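PDB 2F3O: pyruvate formate-lyase 2 from Archaeoglobus fulgidus, which is a glycyl radical enzyme of unestablished reaction, related to pyruvate formate-lyase and glycerol dehydratase and probably acting as a lyase. Local coordinates for residues K246-W258 against Y281-I295. Numbering follows the deposited sequence.
Sequences KPETFWEAVQFVW and YLYPFFKKDIGEGRI
Helix 250-258 and helix 283-289 run nearly antiparallel, their axes 155° apart and 8.9 Å at closest approach, with the backbones nearest at Phe250 and Phe285. This antiparallel helix pair, in the pyruvate formate-lyase-like part of the chain, is tied at the N-terminal end of helix 250-258, which runs on to residue 267. Phe250 N donates a nearly straight bond (170°) of 3.1 Å to Asp289 OD2, arriving from above the carboxylate plane; one of the amides left over at a helix start is thus satisfied by a carboxylate, whose charge would probably suit the helix dipole. Thr249 is the N-cap: its OG1 accepts from Glu252 N, while Glu252 OE2 accepts from Glu248 N and forms a salt bridge with Lys241. Phe250 extends beside Phe286, its CG turned away from the main-chain N (chi1 176°), and the edge of Phe286 meets its face in a T-shaped pair, centroids 5.5 Å apart. Val254 CG2 covers the opposite face, and Leu282 O lies at the ring's edge in its plane. Leu282 splits its branches, CD1 going to Ala253 CB and CD2 to Val254 CG2. The Phe285 ring packs between Ala253, whose CB lies over one face in a CH-pi contact 4.0 Å from the centroid, and residues 247-249, with Pro247 O 3.4 Å from Phe285 CE1. Replacing Phe285 with an alanine would probably leave Ala253 CB without its ring partner and open a gap beside residues 247-249. Glu248 O sits in the plane of the Phe285 ring, 3.9 Å from Phe285 CD1.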
# COMPACT_ATOMS: atom_id res chain seq x y z
N LYS A 246 0.50 22.75 29.03
CA LYS A 246 -0.66 22.03 29.56
C LYS A 246 -1.18 22.79 30.75
O LYS A 246 -0.40 23.14 31.64
CB LYS A 246 -0.27 20.64 30.02
CG LYS A 246 -0.11 19.65 28.93
CD LYS A 246 0.59 18.47 29.47
CE LYS A 246 1.78 18.98 30.25
NZ LYS A 246 2.91 18.03 30.20
N PRO A 247 -2.48 23.08 30.76
CA PRO A 247 -3.13 23.70 31.90
C PRO A 247 -3.24 22.77 33.10
O PRO A 247 -3.30 21.54 32.94
CB PRO A 247 -4.51 24.05 31.36
CG PRO A 247 -4.72 23.17 30.25
CD PRO A 247 -3.41 22.88 29.64
N GLU A 248 -3.26 23.35 34.31
CA GLU A 248 -3.44 22.57 35.54
C GLU A 248 -4.69 22.94 36.34
O GLU A 248 -5.19 22.15 37.15
CB GLU A 248 -2.20 22.62 36.40
CG GLU A 248 -1.22 21.51 36.08
CD GLU A 248 0.21 21.97 36.19
OE1 GLU A 248 0.53 23.01 35.56
OE2 GLU A 248 1.00 21.31 36.89
N THR A 249 -5.19 24.15 36.12
CA THR A 249 -6.41 24.58 36.79
C THR A 249 -7.56 24.69 35.79
O THR A 249 -7.34 24.67 34.58
CB THR A 249 -6.20 25.91 37.58
OG1 THR A 249 -6.25 27.02 36.67
CG2 THR A 249 -4.86 25.92 38.31
N PHE A 250 -8.79 24.78 36.29
CA PHE A 250 -9.98 24.88 35.47
C PHE A 250 -10.01 26.19 34.70
O PHE A 250 -10.41 26.23 33.53
CB PHE A 250 -11.22 24.72 36.37
CG PHE A 250 -12.54 24.90 35.66
CD1 PHE A 250 -13.13 23.84 35.00
CD2 PHE A 250 -13.21 26.11 35.69
CE1 PHE A 250 -14.35 23.99 34.35
CE2 PHE A 250 -14.44 26.28 35.05
CZ PHE A 250 -15.00 25.22 34.37
N TRP A 251 -9.57 27.26 35.34
CA TRP A 251 -9.57 28.56 34.70
C TRP A 251 -8.53 28.51 33.59
O TRP A 251 -8.78 29.00 32.48
CB TRP A 251 -9.23 29.64 35.73
CG TRP A 251 -9.46 31.08 35.30
CD1 TRP A 251 -9.66 31.57 34.03
CD2 TRP A 251 -9.46 32.23 36.16
NE1 TRP A 251 -9.80 32.94 34.06
CE2 TRP A 251 -9.68 33.36 35.35
CE3 TRP A 251 -9.29 32.40 37.54
CZ2 TRP A 251 -9.74 34.65 35.88
CZ3 TRP A 251 -9.36 33.68 38.06
CH2 TRP A 251 -9.59 34.79 37.24
N GLU A 252 -7.39 27.89 33.88
CA GLU A 252 -6.35 27.73 32.89
C GLU A 252 -6.81 26.90 31.68
O GLU A 252 -6.51 27.25 30.54
CB GLU A 252 -5.13 27.09 33.52
CG GLU A 252 -4.23 28.06 34.20
CD GLU A 252 -3.22 27.35 35.07
OE1 GLU A 252 -2.95 27.85 36.18
OE2 GLU A 252 -2.72 26.27 34.65
N ALA A 253 -7.55 25.82 31.94
CA ALA A 253 -8.16 25.02 30.88
C ALA A 253 -9.14 25.83 30.05
O ALA A 253 -9.02 25.84 28.84
CB ALA A 253 -8.82 23.78 31.42
N VAL A 254 -10.08 26.53 30.68
CA VAL A 254 -11.10 27.26 29.89
C VAL A 254 -10.51 28.41 29.08
O VAL A 254 -10.97 28.69 27.97
CB VAL A 254 -12.29 27.73 30.75
CG1 VAL A 254 -13.32 28.47 29.90
CG2 VAL A 254 -12.97 26.56 31.42
N GLN A 255 -9.45 29.03 29.60
CA GLN A 255 -8.77 30.08 28.85
C GLN A 255 -7.95 29.50 27.68
O GLN A 255 -7.90 30.12 26.60
CB GLN A 255 -7.91 30.95 29.76
CG GLN A 255 -7.18 32.10 29.04
CD GLN A 255 -8.11 33.08 28.35
OE1 GLN A 255 -8.70 33.94 28.97
NE2 GLN A 255 -8.20 32.98 27.05
N PHE A 256 -7.36 28.32 27.90
CA PHE A 256 -6.73 27.55 26.82
C PHE A 256 -7.68 27.37 25.65
O PHE A 256 -7.43 27.91 24.57
CB PHE A 256 -6.28 26.18 27.32
CG PHE A 256 -5.42 25.41 26.35
CD1 PHE A 256 -5.90 24.97 25.13
CD2 PHE A 256 -4.12 25.07 26.71
CE1 PHE A 256 -5.11 24.26 24.27
CE2 PHE A 256 -3.32 24.34 25.85
CZ PHE A 256 -3.82 23.93 24.62
N VAL A 257 -8.76 26.60 25.86
CA VAL A 257 -9.72 26.34 24.78
C VAL A 257 -10.23 27.61 24.09
O VAL A 257 -10.22 27.66 22.86
CB VAL A 257 -10.85 25.30 25.14
CG1 VAL A 257 -10.85 24.89 26.57
CG2 VAL A 257 -12.24 25.80 24.71
N TRP A 258 -10.57 28.66 24.83
CA TRP A 258 -11.06 29.84 24.14
C TRP A 258 -10.02 30.60 23.28
O TRP A 258 -10.35 31.16 22.21
CB TRP A 258 -11.84 30.78 25.06
CG TRP A 258 -12.29 31.94 24.30
CD1 TRP A 258 -11.73 33.19 24.29
CD2 TRP A 258 -13.32 31.96 23.30
NE1 TRP A 258 -12.36 33.98 23.37
CE2 TRP A 258 -13.35 33.26 22.75
CE3 TRP A 258 -14.24 31.02 22.83
CZ2 TRP A 258 -14.26 33.63 21.76
CZ3 TRP A 258 -15.14 31.39 21.86
CH2 TRP A 258 -15.14 32.68 21.33
N TYR A 281 -14.30 16.80 29.36
CA TYR A 281 -12.87 17.06 29.37
C TYR A 281 -12.42 18.24 30.25
O TYR A 281 -11.22 18.41 30.51
CB TYR A 281 -12.32 17.13 27.93
CG TYR A 281 -12.75 18.32 27.09
CD1 TYR A 281 -12.44 19.62 27.45
CD2 TYR A 281 -13.39 18.13 25.88
CE1 TYR A 281 -12.80 20.70 26.67
CE2 TYR A 281 -13.75 19.21 25.09
CZ TYR A 281 -13.45 20.49 25.50
OH TYR A 281 -13.80 21.58 24.73
N LEU A 282 -13.37 19.07 30.67
CA LEU A 282 -13.09 20.10 31.65
C LEU A 282 -13.27 19.58 33.08
O LEU A 282 -12.80 20.20 34.04
CB LEU A 282 -13.98 21.30 31.42
CG LEU A 282 -13.35 22.54 30.82
CD1 LEU A 282 -12.14 22.21 30.02
CD2 LEU A 282 -14.37 23.25 30.00
N TYR A 283 -13.95 18.45 33.21
CA TYR A 283 -14.24 17.88 34.52
C TYR A 283 -13.05 17.45 35.40
O TYR A 283 -13.13 17.58 36.60
CB TYR A 283 -15.32 16.78 34.46
CG TYR A 283 -15.88 16.39 35.83
CD1 TYR A 283 -16.65 17.27 36.58
CD2 TYR A 283 -15.59 15.16 36.39
CE1 TYR A 283 -17.14 16.91 37.85
CE2 TYR A 283 -16.07 14.79 37.64
CZ TYR A 283 -16.84 15.66 38.37
OH TYR A 283 -17.30 15.26 39.61
N PRO A 284 -11.96 16.91 34.81
CA PRO A 284 -10.80 16.70 35.69
C PRO A 284 -10.27 17.96 36.40
O PRO A 284 -9.91 17.89 37.57
CB PRO A 284 -9.73 16.14 34.74
CG PRO A 284 -10.52 15.48 33.66
CD PRO A 284 -11.68 16.41 33.45
N PHE A 285 -10.26 19.09 35.70
CA PHE A 285 -9.74 20.34 36.25
C PHE A 285 -10.72 20.90 37.26
O PHE A 285 -10.33 21.42 38.30
CB PHE A 285 -9.48 21.35 35.14
CG PHE A 285 -8.62 20.82 34.05
CD1 PHE A 285 -7.25 20.69 34.24
CD2 PHE A 285 -9.16 20.41 32.85
CE1 PHE A 285 -6.43 20.17 33.25
CE2 PHE A 285 -8.35 19.88 31.85
CZ PHE A 285 -6.98 19.76 32.05
N PHE A 286 -12.00 20.77 36.94
CA PHE A 286 -13.07 21.19 37.82
C PHE A 286 -13.08 20.41 39.14
O PHE A 286 -13.11 21.02 40.20
CB PHE A 286 -14.39 21.03 37.10
CG PHE A 286 -15.58 21.51 37.88
CD1 PHE A 286 -15.91 22.85 37.88
CD2 PHE A 286 -16.37 20.62 38.60
CE1 PHE A 286 -17.01 23.29 38.59
CE2 PHE A 286 -17.46 21.06 39.32
CZ PHE A 286 -17.79 22.40 39.31
N LYS A 287 -13.06 19.08 39.06
CA LYS A 287 -13.12 18.22 40.25
C LYS A 287 -11.93 18.45 41.18
O LYS A 287 -12.08 18.42 42.39
CB LYS A 287 -13.25 16.74 39.87
CG LYS A 287 -13.22 15.73 41.04
CD LYS A 287 -14.23 14.61 40.84
CE LYS A 287 -13.93 13.37 41.70
NZ LYS A 287 -12.83 12.52 41.16
N LYS A 288 -10.76 18.69 40.61
CA LYS A 288 -9.56 18.96 41.38
C LYS A 288 -9.68 20.30 42.08
O LYS A 288 -9.43 20.37 43.27
CB LYS A 288 -8.34 18.97 40.47
CG LYS A 288 -7.01 19.17 41.16
CD LYS A 288 -5.92 19.49 40.12
CE LYS A 288 -4.54 18.98 40.54
NZ LYS A 288 -3.95 19.82 41.61
N ASP A 289 -10.09 21.33 41.35
CA ASP A 289 -10.19 22.68 41.89
C ASP A 289 -11.22 22.85 43.03
O ASP A 289 -10.92 23.48 44.04
CB ASP A 289 -10.45 23.71 40.79
CG ASP A 289 -9.20 24.08 40.01
OD1 ASP A 289 -8.19 23.34 40.09
OD2 ASP A 289 -9.24 25.12 39.30
N ILE A 290 -12.43 22.30 42.89
CA ILE A 290 -13.36 22.21 44.03
C ILE A 290 -12.81 21.14 44.99
O ILE A 290 -12.46 20.04 44.57
CB ILE A 290 -14.81 21.86 43.58
CG1 ILE A 290 -15.57 23.12 43.20
CG2 ILE A 290 -15.60 21.17 44.68
CD1 ILE A 290 -15.33 23.57 41.82
N GLY A 291 -12.66 21.45 46.27
CA GLY A 291 -12.16 20.40 47.17
C GLY A 291 -10.64 20.42 47.27
O GLY A 291 -10.04 19.59 47.95
N GLU A 292 -10.04 21.35 46.54
CA GLU A 292 -8.70 21.81 46.85
C GLU A 292 -8.88 23.29 47.18
O GLU A 292 -7.92 24.02 47.40
CB GLU A 292 -7.78 21.65 45.66
CG GLU A 292 -6.52 20.87 45.94
CD GLU A 292 -5.81 20.48 44.66
OE1 GLU A 292 -5.70 19.25 44.38
OE2 GLU A 292 -5.37 21.40 43.93
N GLY A 293 -10.14 23.73 47.16
CA GLY A 293 -10.49 25.10 47.48
C GLY A 293 -10.11 26.14 46.44
O GLY A 293 -10.53 27.28 46.56
N ARG A 294 -9.34 25.73 45.42
CA ARG A 294 -8.79 26.61 44.37
C ARG A 294 -9.85 27.55 43.82
O ARG A 294 -9.63 28.75 43.71
CB ARG A 294 -8.21 25.78 43.20
CG ARG A 294 -6.77 25.23 43.35
CD ARG A 294 -5.81 25.88 42.35
NE ARG A 294 -4.54 26.22 43.00
CZ ARG A 294 -3.70 27.19 42.60
NH1 ARG A 294 -3.97 27.93 41.52
NH2 ARG A 294 -2.59 27.42 43.28
N ILE A 295 -11.00 26.98 43.46
CA ILE A 295 -12.13 27.78 43.01
C ILE A 295 -13.40 27.34 43.75
O ILE A 295 -13.41 26.30 44.40
CB ILE A 295 -12.35 27.70 41.47
CG1 ILE A 295 -12.98 26.36 41.07
CG2 ILE A 295 -11.05 27.93 40.68
CD1 ILE A 295 -13.28 26.24 39.61